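Local coordinates for protein-tyrosine-phosphatase (Shewanella sp., PDB 2Z72) that hydrolyses phosphate esters of protein tyrosine as a cold-active phosphatase, probably by means of a two-zinc centre of the calcineurin-like phosphoesterase kind, at residues E58-M63 with G188-S193; L87-K92 with G326-T331; G100-G105 with R137-M142; A226-N231 with N246-G251. One frame throughout, in Å; residues are numbered along the deposited sequence.

Contact 1 of 4, residues E58-M63 with G188-S193; sequences EIKQIM and GQWLRS
Lys60 lies across Trp190 and ends on Gln189, crossing the tryptophan side chain at about a right angle. From CB, with CG anti to the carbonyl carbon (chi1 -54°), the chain runs alongside the helix backbone: CG packs at Trp190 CA, 3.9 Å away, and sits by the indole's edge near its plane. CD rests against Trp190 N and Gln189 CB, and the bend at chi3 (-71°) brings CE near Gln189 OE1. NZ donates to Gln189 OE1 at 2.8 Å, in the carbonyl plane (C=O...N angle 159°); Glu186 gives the same ammonium a salt bridge. Cutting this chain back to an alanine would probably cost Gln189 OE1 its donor and Glu186 its salt-bridge partner, and uncover the backbone beside Trp190. The contact sets a type I turn, Glu58 to Gln61, against the C-terminal part of helix 186-192 in the calcineurin-like phosphoesterase fold. From the residue before Lys60, Ile59 CD1 touches Trp190 NE1 at 3.7 Å, while the indole N-H is taken by Asp133 of helix 122-138. Ser193 CB sits 3.1 Å from Lys60 O. Ser193 OG donates a hydrogen bond back to Trp190 O at 2.7 Å, on a lone pair, and a water 2.7 Å from Ser193 OG lies within hydrogen-bonding distance of Ile59 O and Gln61 O. A second water joins Met63 N to Ser193 O, over which Ile62 CG1 packs at 3.7 Å.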
loop_
_atom_site.group_PDB
_atom_site.type_symbol
_atom_site.label_atom_id
_atom_site.label_comp_id
_atom_site.label_asym_id
_atom_site.label_seq_id
_atom_site.Cartn_x
_atom_site.Cartn_y
_atom_site.Cartn_z
ATOM N N GLU A 58 0.021 6.084 -17.703
ATOM C CA GLU A 58 0.814 4.898 -17.552
ATOM C C GLU A 58 0.605 4.132 -16.227
ATOM O O GLU A 58 0.643 2.903 -16.340
ATOM C CB GLU A 58 2.338 5.172 -17.609
ATOM C CG GLU A 58 2.861 6.231 -18.526
ATOM C CD GLU A 58 4.277 6.685 -18.458
ATOM O OE1 GLU A 58 4.835 7.396 -19.338
ATOM O OE2 GLU A 58 5.015 6.410 -17.498
ATOM N N ILE A 59 0.436 4.682 -15.012
ATOM C CA ILE A 59 0.601 3.953 -13.769
ATOM C C ILE A 59 -0.604 3.107 -13.398
ATOM O O ILE A 59 -0.532 2.375 -12.428
ATOM C CB ILE A 59 0.973 4.878 -12.588
ATOM C CG1 ILE A 59 -0.157 5.865 -12.305
ATOM C CG2 ILE A 59 2.256 5.576 -12.866
ATOM C CD1 ILE A 59 0.069 6.726 -11.075
ATOM N N LYS A 60 -1.690 3.194 -14.185
ATOM C CA LYS A 60 -2.798 2.277 -14.008
ATOM C C LYS A 60 -2.614 0.989 -14.826
ATOM O O LYS A 60 -3.483 0.102 -14.758
ATOM C CB LYS A 60 -4.151 2.913 -14.291
ATOM C CG LYS A 60 -4.374 4.193 -13.478
ATOM C CD LYS A 60 -5.760 4.814 -13.510
ATOM C CE LYS A 60 -6.023 5.407 -14.839
ATOM N NZ LYS A 60 -7.342 6.162 -14.925
ATOM N N GLN A 61 -1.506 0.825 -15.528
ATOM C CA GLN A 61 -1.185 -0.446 -16.185
ATOM C C GLN A 61 -0.861 -1.492 -15.125
ATOM O O GLN A 61 -0.130 -1.230 -14.183
ATOM C CB GLN A 61 -0.013 -0.215 -17.108
ATOM C CG GLN A 61 -0.256 0.685 -18.277
ATOM C CD GLN A 61 0.990 1.111 -19.049
ATOM O OE1 GLN A 61 2.122 0.804 -18.627
ATOM N NE2 GLN A 61 0.762 1.885 -20.076
ATOM N N ILE A 62 -1.347 -2.702 -15.359
ATOM C CA ILE A 62 -1.044 -3.822 -14.454
ATOM C C ILE A 62 0.376 -4.267 -14.714
ATOM O O ILE A 62 0.746 -4.558 -15.855
ATOM C CB ILE A 62 -2.024 -4.980 -14.649
ATOM C CG1 ILE A 62 -3.480 -4.573 -14.369
ATOM C CG2 ILE A 62 -1.649 -6.195 -13.809
ATOM C CD1 ILE A 62 -4.530 -5.523 -14.886
ATOM N N MET A 63 1.169 -4.336 -13.655
ATOM C CA MET A 63 2.594 -4.667 -13.736
ATOM C C MET A 63 2.832 -6.078 -13.266
ATOM O O MET A 63 2.041 -6.655 -12.508
ATOM C CB MET A 63 3.365 -3.677 -12.870
ATOM C CG MET A 63 3.077 -2.252 -13.261
ATOM S SD MET A 63 3.382 -1.767 -14.949
ATOM C CE MET A 63 5.129 -1.885 -15.088
ATOM N N GLY A 188 -9.733 4.616 -7.585
ATOM C CA GLY A 188 -10.240 3.275 -7.619
ATOM C C GLY A 188 -9.697 2.512 -8.781
ATOM O O GLY A 188 -9.439 1.287 -8.650
ATOM N N GLN A 189 -9.556 3.099 -9.956
ATOM C CA GLN A 189 -9.005 2.448 -11.133
ATOM C C GLN A 189 -7.535 2.107 -10.888
ATOM O O GLN A 189 -7.078 0.981 -11.208
ATOM C CB GLN A 189 -9.144 3.381 -12.336
ATOM C CG GLN A 189 -10.578 3.546 -12.776
ATOM C CD GLN A 189 -10.817 4.769 -13.614
ATOM O OE1 GLN A 189 -9.934 5.429 -14.099
ATOM N NE2 GLN A 189 -12.112 5.072 -13.777
ATOM N N TRP A 190 -6.791 3.041 -10.336
ATOM C CA TRP A 190 -5.394 2.829 -9.988
ATOM C C TRP A 190 -5.251 1.680 -9.023
ATOM O O TRP A 190 -4.442 0.732 -9.239
ATOM C CB TRP A 190 -4.859 4.094 -9.427
ATOM C CG TRP A 190 -3.470 4.156 -8.907
ATOM C CD1 TRP A 190 -2.275 3.968 -9.519
ATOM C CD2 TRP A 190 -3.135 4.541 -7.556
ATOM N NE1 TRP A 190 -1.218 4.176 -8.670
ATOM C CE2 TRP A 190 -1.737 4.529 -7.464
ATOM C CE3 TRP A 190 -3.884 4.866 -6.451
ATOM C CZ2 TRP A 190 -1.057 4.850 -6.281
ATOM C CZ3 TRP A 190 -3.222 5.195 -5.279
ATOM C CH2 TRP A 190 -1.837 5.186 -5.201
ATOM N N LEU A 191 -6.011 1.642 -7.935
ATOM C CA LEU A 191 -5.920 0.570 -6.959
ATOM C C LEU A 191 -6.274 -0.765 -7.573
ATOM O O LEU A 191 -5.657 -1.776 -7.240
ATOM C CB LEU A 191 -6.823 0.851 -5.767
ATOM C CG LEU A 191 -6.403 2.034 -4.887
ATOM C CD1 LEU A 191 -7.513 2.355 -3.908
ATOM C CD2 LEU A 191 -5.086 1.747 -4.147
ATOM N N ARG A 192 -7.276 -0.829 -8.455
ATOM C CA ARG A 192 -7.710 -2.071 -9.072
ATOM C C ARG A 192 -6.692 -2.650 -10.058
ATOM O O ARG A 192 -6.865 -3.762 -10.507
ATOM C CB ARG A 192 -9.081 -1.888 -9.702
ATOM C CG ARG A 192 -10.197 -1.904 -8.641
ATOM C CD ARG A 192 -11.509 -1.426 -9.234
ATOM N NE ARG A 192 -12.588 -1.448 -8.276
ATOM C CZ ARG A 192 -12.814 -0.512 -7.362
ATOM N NH1 ARG A 192 -13.853 -0.652 -6.546
ATOM N NH2 ARG A 192 -12.033 0.524 -7.267
ATOM N N SER A 193 -5.629 -1.898 -10.371
ATOM C CA SER A 193 -4.537 -2.383 -11.175
ATOM C C SER A 193 -3.444 -3.087 -10.355
ATOM O O SER A 193 -2.557 -3.703 -10.922
ATOM C CB SER A 193 -3.923 -1.326 -12.057
ATOM O OG SER A 193 -3.126 -0.443 -11.291
HETATM O O HOH W 1 -0.450 -0.558 -11.498
HETATM O O HOH W 2 0.197 -3.173 -11.103
#

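Contact 2 of 4, residues L87-K92 with G326-T331; sequences LTLLKK and GLYDGT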
loop_
_atom_site.group_PDB
_atom_site.type_symbol
_atom_site.label_atom_id
_atom_site.label_comp_id
_atom_site.label_asym_id
_atom_site.label_seq_id
_atom_site.Cartn_x
_atom_site.Cartn_y
_atom_site.Cartn_z
ATOM N N LEU A 87 5.776 11.278 5.066
ATOM C CA LEU A 87 6.609 12.220 4.383
ATOM C C LEU A 87 7.894 12.440 5.153
ATOM O O LEU A 87 9.004 12.480 4.581
ATOM C CB LEU A 87 5.882 13.542 4.175
ATOM C CG LEU A 87 6.491 14.507 3.180
ATOM C CD1 LEU A 87 6.278 14.070 1.731
ATOM C CD2 LEU A 87 5.814 15.856 3.379
ATOM N N THR A 88 7.783 12.623 6.471
ATOM C CA THR A 88 8.976 12.838 7.268
ATOM C C THR A 88 9.956 11.650 7.166
ATOM O O THR A 88 11.150 11.823 6.999
ATOM C CB THR A 88 8.587 13.071 8.734
ATOM O OG1 THR A 88 7.912 14.335 8.770
ATOM C CG2 THR A 88 9.792 13.121 9.664
ATOM N N LEU A 89 9.394 10.419 7.236
ATOM C CA LEU A 89 10.241 9.251 7.155
ATOM C C LEU A 89 10.979 9.222 5.819
ATOM O O LEU A 89 12.194 8.953 5.756
ATOM C CB LEU A 89 9.366 7.993 7.331
ATOM C CG LEU A 89 10.123 6.670 7.017
ATOM C CD1 LEU A 89 11.317 6.461 7.925
ATOM C CD2 LEU A 89 9.108 5.514 7.143
ATOM N N LEU A 90 10.271 9.466 4.725
ATOM C CA LEU A 90 10.903 9.376 3.405
ATOM C C LEU A 90 11.903 10.478 3.199
ATOM O O LEU A 90 12.915 10.320 2.529
ATOM C CB LEU A 90 9.834 9.360 2.308
ATOM C CG LEU A 90 8.890 8.157 2.331
ATOM C CD1 LEU A 90 7.867 8.300 1.219
ATOM C CD2 LEU A 90 9.632 6.816 2.257
ATOM N N LYS A 91 11.646 11.681 3.766
ATOM C CA LYS A 91 12.604 12.753 3.699
ATOM C C LYS A 91 13.861 12.395 4.480
ATOM O O LYS A 91 15.001 12.600 4.011
ATOM C CB LYS A 91 12.028 14.073 4.250
ATOM C CG LYS A 91 11.014 14.790 3.362
ATOM C CD LYS A 91 10.228 15.862 4.160
ATOM C CE LYS A 91 11.193 16.949 4.668
ATOM N NZ LYS A 91 10.459 18.028 5.441
ATOM N N LYS A 92 13.649 11.908 5.734
ATOM C CA LYS A 92 14.821 11.632 6.577
ATOM C C LYS A 92 15.669 10.519 6.003
ATOM O O LYS A 92 16.895 10.554 6.193
ATOM C CB LYS A 92 14.323 11.246 7.955
ATOM C CG LYS A 92 13.773 12.420 8.770
ATOM C CD LYS A 92 14.863 13.255 9.343
ATOM C CE LYS A 92 14.311 14.487 10.063
ATOM N NZ LYS A 92 15.413 15.317 10.567
ATOM N N GLY A 326 15.917 1.459 8.605
ATOM C CA GLY A 326 15.995 2.909 8.448
ATOM C C GLY A 326 15.059 3.548 9.450
ATOM O O GLY A 326 13.834 3.441 9.379
ATOM N N LEU A 327 15.683 4.211 10.427
ATOM C CA LEU A 327 14.944 4.815 11.519
ATOM C C LEU A 327 14.327 6.169 11.121
ATOM O O LEU A 327 14.780 6.852 10.178
ATOM C CB LEU A 327 15.892 4.987 12.735
ATOM C CG LEU A 327 16.266 3.708 13.497
ATOM C CD1 LEU A 327 17.430 3.012 12.857
ATOM C CD2 LEU A 327 16.604 4.051 14.936
ATOM N N TYR A 328 13.359 6.592 11.931
ATOM C CA TYR A 328 12.640 7.835 11.690
ATOM C C TYR A 328 13.536 9.039 11.737
ATOM O O TYR A 328 13.208 10.067 11.109
ATOM C CB TYR A 328 11.535 8.016 12.731
ATOM C CG TYR A 328 10.439 8.982 12.393
ATOM C CD1 TYR A 328 10.095 9.995 13.306
ATOM C CD2 TYR A 328 9.729 8.920 11.194
ATOM C CE1 TYR A 328 9.093 10.895 13.029
ATOM C CE2 TYR A 328 8.714 9.822 10.919
ATOM C CZ TYR A 328 8.406 10.813 11.835
ATOM O OH TYR A 328 7.379 11.646 11.501
ATOM N N ASP A 329 14.627 8.997 12.513
ATOM C CA ASP A 329 15.558 10.113 12.647
ATOM C C ASP A 329 16.599 10.156 11.530
ATOM O O ASP A 329 17.441 11.060 11.591
ATOM C CB ASP A 329 16.186 10.089 14.028
ATOM C CG ASP A 329 17.175 8.987 14.252
ATOM O OD1 ASP A 329 17.750 9.042 15.395
ATOM O OD2 ASP A 329 17.354 8.116 13.372
ATOM N N GLY A 330 16.514 9.214 10.553
ATOM C CA GLY A 330 17.426 9.270 9.424
ATOM C C GLY A 330 18.643 8.384 9.628
ATOM O O GLY A 330 19.442 8.199 8.701
ATOM N N THR A 331 18.800 7.811 10.807
ATOM C CA THR A 331 19.895 6.851 11.042
ATOM C C THR A 331 19.493 5.473 10.549
ATOM O O THR A 331 18.309 5.217 10.230
ATOM C CB THR A 331 20.290 6.760 12.536
ATOM O OG1 THR A 331 19.227 6.281 13.340
ATOM C CG2 THR A 331 20.730 8.119 13.083
HETATM O O HOH W 3 19.207 9.078 5.950
HETATM O O HOH W 4 18.337 13.799 10.046
#
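Leu89 and Tyr328 bring the two backbones to 5.3 Å between their CA atoms, and Lys92 and Gly330 come closer still. The loop is a type I beta turn, Leu327 to Gly330, joining antiparallel strands 322-326 and 332-334, and it lies against the last turns of helix 83-92. Gly330 has positive phi (95°), and a side chain there would run into the carbonyl of Asp329 and crowd Lys92 O. Thus the glycine CA can approach the helix's carbonyl end. One water bridges the gap by donating to both Lys92 O and Gly330 O. Tyr328 has the most surface buried by the contact: its CG is anti to the backbone N (chi1 -161°), which carries the ring back along the helix, with CD2 4.0 Å from Leu89 CB and the phenol end at Thr88. Thr88 CG2 meets the ring obliquely at CZ, 3.5 Å away, and its own hydroxyl turns to Asp84 O. Nearby, Lys92 lays its aliphatic CB and CG over the turn before bending at chi2 (-77°). Within the loop, Asp329 OD2 accepts from Thr331 N, an Asx turn, and from Thr331 OG1 on its syn lone pair. Lys92 CG stops 3.4 Å from Tyr328 O.

Contact 3 of 4, residues G100-G105 with R137-M142; sequences GNWAFG and RDAGGM
A Schellman motif ends helix 122-138 at Gly140, whose positive phi turns the chain toward strand 142-145, and Ala139 packs on the loop that leads into strand 108-111. Ala139 CB faces that loop, 3.7 Å from Trp102 CD1 and 3.6 Å from Gly105 O, meeting the indole obliquely. At the far end of the indole, Trp102 CH2 comes to 3.7 Å from Met142 O, where the strand begins. Trp102 CG lies anti to the backbone N (chi1 -180°), which lays the ring between its own loop and the helix end. Within the loop Trp102 NE1 donates to Gly105 O at 2.9 Å, with the acceptor in the ring plane and the N-H...O angle 163°. Phe104 CB sits over one face, toward the rim, 3.5 Å above the plane. At Gly141 a side chain would strike Gly105 O. Replacing Trp102 by a leucine would probably leave Gly105 O without its indole donor and open a gap beside Ala139 and Met142. The two segments meet by van der Waals contact alone, while Gln135 of the same helix hydrogen-bonds the loop at Trp102 N and Asn101 OD1, and the NE1 bond to Gly105 O helps to fix the ring's rotation.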
loop_
_atom_site.group_PDB
_atom_site.type_symbol
_atom_site.label_atom_id
_atom_site.label_comp_id
_atom_site.label_asym_id
_atom_site.label_seq_id
_atom_site.Cartn_x
_atom_site.Cartn_y
_atom_site.Cartn_z
ATOM N N GLY A 100 10.104 17.046 -2.246
ATOM C CA GLY A 100 9.116 16.000 -1.972
ATOM C C GLY A 100 8.936 14.942 -3.059
ATOM O O GLY A 100 7.951 14.177 -3.039
ATOM N N ASN A 101 9.869 14.925 -4.009
ATOM C CA ASN A 101 9.723 14.110 -5.198
ATOM C C ASN A 101 10.648 12.886 -5.045
ATOM O O ASN A 101 11.679 12.931 -4.359
ATOM C CB ASN A 101 10.115 14.937 -6.423
ATOM C CG ASN A 101 9.137 16.110 -6.585
ATOM O OD1 ASN A 101 7.949 15.949 -6.360
ATOM N ND2 ASN A 101 9.678 17.214 -6.980
ATOM N N TRP A 102 10.311 11.827 -5.762
ATOM C CA TRP A 102 11.102 10.607 -5.801
ATOM C C TRP A 102 12.607 10.952 -6.024
ATOM O O TRP A 102 12.942 11.682 -6.989
ATOM C CB TRP A 102 10.699 9.735 -6.942
ATOM C CG TRP A 102 11.367 8.429 -7.183
ATOM C CD1 TRP A 102 12.375 8.224 -8.118
ATOM C CD2 TRP A 102 11.122 7.180 -6.570
ATOM N NE1 TRP A 102 12.722 6.910 -8.082
ATOM C CE2 TRP A 102 11.989 6.232 -7.163
ATOM C CE3 TRP A 102 10.272 6.725 -5.585
ATOM C CZ2 TRP A 102 11.973 4.905 -6.780
ATOM C CZ3 TRP A 102 10.237 5.402 -5.200
ATOM C CH2 TRP A 102 11.104 4.499 -5.818
ATOM N N ALA A 103 13.464 10.363 -5.174
ATOM C CA ALA A 103 14.875 10.559 -5.240
ATOM C C ALA A 103 15.599 9.219 -5.153
ATOM O O ALA A 103 16.786 9.185 -4.848
ATOM C CB ALA A 103 15.365 11.495 -4.115
ATOM N N PHE A 104 14.906 8.134 -5.390
ATOM C CA PHE A 104 15.444 6.792 -5.176
ATOM C C PHE A 104 15.911 6.143 -6.456
ATOM O O PHE A 104 16.239 4.959 -6.452
ATOM C CB PHE A 104 14.394 5.968 -4.396
ATOM C CG PHE A 104 14.917 4.755 -3.671
ATOM C CD1 PHE A 104 15.948 4.829 -2.759
ATOM C CD2 PHE A 104 14.309 3.508 -3.890
ATOM C CE1 PHE A 104 16.387 3.667 -2.102
ATOM C CE2 PHE A 104 14.755 2.370 -3.256
ATOM C CZ PHE A 104 15.796 2.440 -2.310
ATOM N N GLY A 105 15.990 6.928 -7.534
ATOM C CA GLY A 105 16.615 6.403 -8.740
ATOM C C GLY A 105 15.871 5.210 -9.326
ATOM O O GLY A 105 14.652 5.251 -9.453
ATOM N N ARG A 137 8.594 5.565 -11.950
ATOM C CA ARG A 137 8.651 5.050 -13.310
ATOM C C ARG A 137 9.481 5.929 -14.196
ATOM O O ARG A 137 10.299 5.447 -14.978
ATOM C CB ARG A 137 7.210 4.847 -13.846
ATOM C CG ARG A 137 7.153 4.185 -15.190
ATOM C CD ARG A 137 5.766 3.757 -15.584
ATOM N NE ARG A 137 5.683 3.335 -16.977
ATOM C CZ ARG A 137 4.693 2.611 -17.460
ATOM N NH1 ARG A 137 3.708 2.165 -16.695
ATOM N NH2 ARG A 137 4.650 2.273 -18.746
ATOM N N ASP A 138 9.291 7.245 -14.119
ATOM C CA ASP A 138 10.068 8.173 -14.947
ATOM C C ASP A 138 11.542 8.070 -14.664
ATOM O O ASP A 138 12.346 8.355 -15.573
ATOM C CB ASP A 138 9.618 9.611 -14.702
ATOM C CG ASP A 138 8.227 9.851 -15.316
ATOM O OD1 ASP A 138 7.637 10.898 -14.879
ATOM O OD2 ASP A 138 7.697 9.115 -16.136
ATOM N N ALA A 139 11.964 7.740 -13.460
ATOM C CA ALA A 139 13.359 7.551 -13.070
ATOM C C ALA A 139 13.863 6.159 -13.395
ATOM O O ALA A 139 15.058 5.898 -13.118
ATOM C CB ALA A 139 13.446 7.836 -11.587
ATOM N N GLY A 140 13.045 5.264 -13.928
ATOM C CA GLY A 140 13.549 3.913 -14.107
ATOM C C GLY A 140 13.445 2.972 -12.929
ATOM O O GLY A 140 13.952 1.870 -12.982
ATOM N N GLY A 141 12.782 3.435 -11.864
ATOM C CA GLY A 141 12.481 2.636 -10.690
ATOM C C GLY A 141 11.004 2.266 -10.689
ATOM O O GLY A 141 10.308 2.343 -11.704
ATOM N N MET A 142 10.542 1.871 -9.502
ATOM C CA MET A 142 9.160 1.450 -9.387
ATOM C C MET A 142 8.647 1.661 -7.982
ATOM O O MET A 142 9.385 1.402 -7.017
ATOM C CB MET A 142 8.928 -0.036 -9.700
ATOM C CG MET A 142 9.145 -0.451 -11.134
ATOM S SD MET A 142 8.675 -2.156 -11.473
ATOM C CE MET A 142 6.892 -1.920 -11.722
#

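Contact 4 of 4, residues A226-N231 with N246-G251; sequences ALYRAN and NFLFFG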
loop_
_atom_site.group_PDB
_atom_site.type_symbol
_atom_site.label_atom_id
_atom_site.label_comp_id
_atom_site.label_asym_id
_atom_site.label_seq_id
_atom_site.Cartn_x
_atom_site.Cartn_y
_atom_site.Cartn_z
ATOM N N ALA A 226 -4.531 -12.043 -9.946
ATOM C CA ALA A 226 -5.612 -11.845 -10.862
ATOM C C ALA A 226 -6.968 -12.017 -10.192
ATOM O O ALA A 226 -7.919 -11.249 -10.460
ATOM C CB ALA A 226 -5.467 -12.847 -12.044
ATOM N N LEU A 227 -7.108 -13.028 -9.335
ATOM C CA LEU A 227 -8.395 -13.178 -8.616
ATOM C C LEU A 227 -8.666 -12.012 -7.692
ATOM O O LEU A 227 -9.850 -11.604 -7.570
ATOM C CB LEU A 227 -8.348 -14.491 -7.831
ATOM C CG LEU A 227 -8.541 -15.762 -8.641
ATOM C CD1 LEU A 227 -8.290 -16.981 -7.768
ATOM C CD2 LEU A 227 -9.956 -15.819 -9.201
ATOM N N TYR A 228 -7.628 -11.476 -7.067
ATOM C CA TYR A 228 -7.831 -10.312 -6.203
ATOM C C TYR A 228 -8.339 -9.122 -7.034
ATOM O O TYR A 228 -9.273 -8.433 -6.602
ATOM C CB TYR A 228 -6.548 -9.956 -5.526
ATOM C CG TYR A 228 -6.176 -10.765 -4.303
ATOM C CD1 TYR A 228 -4.971 -11.437 -4.145
ATOM C CD2 TYR A 228 -7.050 -10.813 -3.211
ATOM C CE1 TYR A 228 -4.659 -12.140 -3.059
ATOM C CE2 TYR A 228 -6.723 -11.495 -2.060
ATOM C CZ TYR A 228 -5.518 -12.160 -1.977
ATOM O OH TYR A 228 -5.133 -12.839 -0.831
ATOM N N ARG A 229 -7.765 -8.873 -8.199
ATOM C CA ARG A 229 -8.229 -7.766 -8.999
ATOM C C ARG A 229 -9.661 -7.995 -9.466
ATOM O O ARG A 229 -10.459 -7.053 -9.538
ATOM C CB ARG A 229 -7.305 -7.557 -10.207
ATOM C CG ARG A 229 -6.016 -6.822 -9.873
ATOM C CD ARG A 229 -5.188 -6.491 -11.077
ATOM N NE ARG A 229 -4.475 -7.667 -11.620
ATOM C CZ ARG A 229 -3.303 -8.074 -11.184
ATOM N NH1 ARG A 229 -2.663 -7.456 -10.249
ATOM N NH2 ARG A 229 -2.730 -9.139 -11.739
ATOM N N ALA A 230 -9.999 -9.215 -9.851
ATOM C CA ALA A 230 -11.297 -9.516 -10.421
ATOM C C ALA A 230 -12.412 -9.552 -9.413
ATOM O O ALA A 230 -13.586 -9.445 -9.807
ATOM C CB ALA A 230 -11.243 -10.858 -11.190
ATOM N N ASN A 231 -12.088 -9.690 -8.147
ATOM C CA ASN A 231 -13.124 -9.955 -7.145
ATOM C C ASN A 231 -13.115 -9.000 -6.018
ATOM O O ASN A 231 -13.925 -9.183 -5.092
ATOM C CB ASN A 231 -13.007 -11.406 -6.604
ATOM C CG ASN A 231 -13.286 -12.378 -7.736
ATOM O OD1 ASN A 231 -12.344 -12.960 -8.381
ATOM N ND2 ASN A 231 -14.561 -12.535 -8.024
ATOM N N ASN A 246 -12.705 -17.230 -0.568
ATOM C CA ASN A 246 -12.844 -17.143 0.882
ATOM C C ASN A 246 -11.481 -17.199 1.561
ATOM O O ASN A 246 -11.121 -16.406 2.412
ATOM C CB ASN A 246 -13.787 -18.255 1.316
ATOM C CG ASN A 246 -14.118 -18.189 2.791
ATOM O OD1 ASN A 246 -13.222 -17.954 3.617
ATOM N ND2 ASN A 246 -15.375 -18.382 3.160
ATOM N N PHE A 247 -10.665 -18.148 1.109
ATOM C CA PHE A 247 -9.257 -18.212 1.568
ATOM C C PHE A 247 -8.526 -16.916 1.322
ATOM O O PHE A 247 -7.913 -16.334 2.195
ATOM C CB PHE A 247 -8.489 -19.340 0.860
ATOM C CG PHE A 247 -7.021 -19.267 1.163
ATOM C CD1 PHE A 247 -6.093 -19.064 0.149
ATOM C CD2 PHE A 247 -6.553 -19.353 2.449
ATOM C CE1 PHE A 247 -4.761 -18.945 0.418
ATOM C CE2 PHE A 247 -5.214 -19.268 2.750
ATOM C CZ PHE A 247 -4.313 -19.040 1.749
ATOM N N LEU A 248 -8.539 -16.434 0.078
ATOM C CA LEU A 248 -7.762 -15.282 -0.313
ATOM C C LEU A 248 -8.150 -14.021 0.428
ATOM O O LEU A 248 -7.289 -13.182 0.722
ATOM C CB LEU A 248 -7.825 -15.074 -1.843
ATOM C CG LEU A 248 -7.085 -16.104 -2.693
ATOM C CD1 LEU A 248 -7.407 -15.866 -4.176
ATOM C CD2 LEU A 248 -5.594 -15.998 -2.416
ATOM N N PHE A 249 -9.451 -13.842 0.671
ATOM C CA PHE A 249 -9.914 -12.579 1.217
ATOM C C PHE A 249 -10.058 -12.546 2.711
ATOM O O PHE A 249 -10.176 -11.425 3.272
ATOM C CB PHE A 249 -11.269 -12.186 0.584
ATOM C CG PHE A 249 -11.088 -11.512 -0.767
ATOM C CD1 PHE A 249 -10.872 -12.195 -1.929
ATOM C CD2 PHE A 249 -11.098 -10.134 -0.843
ATOM C CE1 PHE A 249 -10.691 -11.565 -3.161
ATOM C CE2 PHE A 249 -10.955 -9.515 -2.066
ATOM C CZ PHE A 249 -10.721 -10.213 -3.208
ATOM N N PHE A 250 -10.040 -13.666 3.405
ATOM C CA PHE A 250 -10.335 -13.641 4.835
ATOM C C PHE A 250 -9.214 -14.144 5.692
ATOM O O PHE A 250 -8.033 -14.005 5.366
ATOM C CB PHE A 250 -11.720 -14.310 5.032
ATOM C CG PHE A 250 -12.774 -13.531 4.256
ATOM C CD1 PHE A 250 -13.458 -14.203 3.241
ATOM C CD2 PHE A 250 -13.029 -12.196 4.473
ATOM C CE1 PHE A 250 -14.394 -13.516 2.484
ATOM C CE2 PHE A 250 -13.982 -11.483 3.731
ATOM C CZ PHE A 250 -14.632 -12.187 2.711
ATOM N N GLY A 251 -9.454 -14.632 6.905
ATOM C CA GLY A 251 -8.507 -14.635 7.991
ATOM C C GLY A 251 -7.225 -15.369 7.881
ATOM O O GLY A 251 -6.208 -15.017 8.528
#
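Tyr228, Leu248 and Phe249 bury most of the surface where helix 221-231 meets the end of helix 243-249. Tyr228 CG is anti to the carbonyl carbon (chi1 -81°), which carries the hydroxyl across to donate to Leu248 O at 2.7 Å; the oxygen lies at the phenol's edge, in the ring plane, and the donor is tilted 26° from the carbonyl plane. This carbonyl belongs to the last turn of its helix, and the tyrosine gives it a side-chain donor. Leu248 packs beside the same phenol: CB lies 3.7 Å from Tyr228 CZ, and CD2 approaches the hydroxyl. The other branch, Leu248 CD1, meets Leu227 CD1 at 3.9 Å, these two side chains crossing at about a right angle. Phe249 and Tyr228 run antiparallel, and Tyr228 CD2 lies over one face of the phenylalanine, 3.7 Å from Phe249 CE1; the planes stand at 59°, an oblique aromatic pair. Phe249 CZ also lies 3.9 Å from Asn231 O. Leu239 of helix 236-241 touches Phe249 and Asn231, and Gln152 of helix 149-156 touches both rings, so the contact belongs to a small cluster of helices packed through an aromatic and leucine core, with one tyrosine-to-carbonyl bond joining two of them.

How the contacts relate
Contact 1 touches two of the others: contact 3 through Arg137, which forms a salt bridge with Glu58 (Arg137 NE to Glu58 OE2, 3.2 Å) and a probable hydrogen bond with Gln61, and through packing of Met63 on Met142; and contact 4 where Arg229 packs against Ile62 and the carbonyl of Arg192. Contacts 2 and 3 come within about 5 Å at their nearest atoms without touching, whereas contacts 2 and 4 lie on opposite sides of the chain's centre, their centres 34 Å apart. The Tyr228 side chain in contact 4 is about 12 Å from one of two zinc ions, bound by Asp78, His80 and Asp114 and by Asp114, Asn149, His207 and His286 respectively.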